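Local coordinates for protein soluble lytic transglycosylase B3 (PDB 5ANZ) that probably cleaves peptidoglycan as a soluble lytic transglycosylase in bacterial cell-wall turnover, and carries a bound calcium ion, at residues P80-A85 / A161-E166. Residues are numbered along the deposited sequence; the frame is centred on the assembly and turned at random.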
# COMPACT_ATOMS: atom_id res chain seq x y z
N PRO A 80 9.98 -10.83 -20.53
CA PRO A 80 9.13 -11.94 -20.08
C PRO A 80 8.94 -11.95 -18.56
O PRO A 80 7.93 -12.46 -18.08
CB PRO A 80 9.90 -13.18 -20.54
CG PRO A 80 10.75 -12.71 -21.67
CD PRO A 80 11.14 -11.30 -21.30
N ALA A 81 9.90 -11.39 -17.83
CA ALA A 81 9.81 -11.29 -16.38
C ALA A 81 8.64 -10.40 -15.99
O ALA A 81 7.94 -10.66 -15.01
CB ALA A 81 11.12 -10.76 -15.80
N VAL A 82 8.43 -9.34 -16.76
CA VAL A 82 7.33 -8.43 -16.51
C VAL A 82 6.00 -9.12 -16.83
O VAL A 82 5.02 -9.00 -16.08
CB VAL A 82 7.52 -7.13 -17.33
CG1 VAL A 82 6.29 -6.26 -17.28
CG2 VAL A 82 8.72 -6.37 -16.81
N VAL A 83 5.96 -9.89 -17.91
CA VAL A 83 4.75 -10.62 -18.26
C VAL A 83 4.40 -11.63 -17.17
O VAL A 83 3.24 -11.76 -16.78
CB VAL A 83 4.89 -11.35 -19.61
CG1 VAL A 83 3.66 -12.21 -19.88
CG2 VAL A 83 5.13 -10.34 -20.75
N GLU A 84 5.41 -12.32 -16.66
CA GLU A 84 5.22 -13.31 -15.60
C GLU A 84 4.70 -12.67 -14.32
O GLU A 84 3.77 -13.20 -13.71
CB GLU A 84 6.53 -14.06 -15.33
CG GLU A 84 6.47 -14.98 -14.12
CD GLU A 84 5.27 -15.92 -14.12
OE1 GLU A 84 4.78 -16.27 -15.22
OE2 GLU A 84 4.82 -16.31 -13.03
N ALA A 85 5.29 -11.54 -13.91
CA ALA A 85 4.83 -10.84 -12.70
C ALA A 85 3.37 -10.39 -12.85
O ALA A 85 2.60 -10.42 -11.89
CB ALA A 85 5.72 -9.64 -12.39
N ALA A 161 6.02 -0.80 -21.72
CA ALA A 161 5.79 -1.20 -23.11
C ALA A 161 5.42 -2.67 -23.19
O ALA A 161 4.55 -3.07 -23.97
CB ALA A 161 7.03 -0.91 -23.97
N THR A 162 6.09 -3.48 -22.37
CA THR A 162 5.78 -4.90 -22.31
C THR A 162 4.32 -5.11 -21.92
O THR A 162 3.58 -5.81 -22.60
CB THR A 162 6.70 -5.64 -21.32
OG1 THR A 162 8.05 -5.58 -21.79
CG2 THR A 162 6.27 -7.10 -21.20
N LEU A 163 3.90 -4.46 -20.83
CA LEU A 163 2.51 -4.58 -20.38
C LEU A 163 1.50 -4.02 -21.39
O LEU A 163 0.41 -4.56 -21.56
CB LEU A 163 2.34 -3.88 -19.03
CG LEU A 163 3.14 -4.47 -17.88
CD1 LEU A 163 2.97 -3.61 -16.65
CD2 LEU A 163 2.69 -5.89 -17.59
N ALA A 164 1.87 -2.92 -22.05
CA ALA A 164 1.00 -2.36 -23.08
C ALA A 164 0.82 -3.34 -24.23
O ALA A 164 -0.28 -3.54 -24.76
CB ALA A 164 1.57 -1.03 -23.59
N TYR A 165 1.93 -3.96 -24.63
CA TYR A 165 1.93 -4.90 -25.75
C TYR A 165 1.19 -6.20 -25.45
O TYR A 165 0.37 -6.64 -26.26
CB TYR A 165 3.38 -5.21 -26.15
CG TYR A 165 3.54 -6.32 -27.18
CD1 TYR A 165 2.94 -6.23 -28.44
CD2 TYR A 165 4.31 -7.44 -26.91
CE1 TYR A 165 3.10 -7.24 -29.38
CE2 TYR A 165 4.48 -8.45 -27.85
CZ TYR A 165 3.87 -8.34 -29.08
OH TYR A 165 4.03 -9.34 -30.02
N GLU A 166 1.46 -6.81 -24.30
CA GLU A 166 0.88 -8.12 -24.02
C GLU A 166 0.46 -8.32 -22.57
O GLU A 166 0.33 -9.45 -22.11
CB GLU A 166 1.87 -9.21 -24.42
CG GLU A 166 3.25 -9.05 -23.80
CD GLU A 166 4.23 -10.10 -24.28
OE1 GLU A 166 3.81 -11.24 -24.57
OE2 GLU A 166 5.44 -9.78 -24.37
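The hydroxyl OG1 of T162 is gripped twice: it donates to the carbonyl of R158, one turn back in its own helix, and accepts the backbone N-H of D79, just ahead of helix 80-87. Threonine suits this place because its two branches divide the work. With chi1 at -65°, the hydroxyl lies beside the backbone N while methyl CG2 stands anti to that N and meets the valines of the other helix. T162 CG2 presses on V83 CG2 at 3.5 Å, a little inside normal van der Waals distance, and lies 4.0 Å from V82 CG1. V82, buried, runs its CG1 against the fork of L163, 3.6 Å from CD2 and 3.7 Å from CG, the side chains set roughly perpendicular. Beta-branched valines offer short, compact methyls that suit segment axes approaching to 9.2 Å, whereas the longer leucine reaches in from the flank of its helix. At the exposed margin the extended E166 brings its carboxylate and CG against V83 CG2, with CD 3.7 Å from that methyl, in van der Waals contact. The axes of segments 80-85 and 161-166 cross at -64° within the lysozyme-like transglycosylase domain. Around them, V82 also touches K154 of strand 154-155 and W198 in a loop, L163 rests on A173 of helix 170-186, and A161 and A164 back onto W51 of helix 48-61.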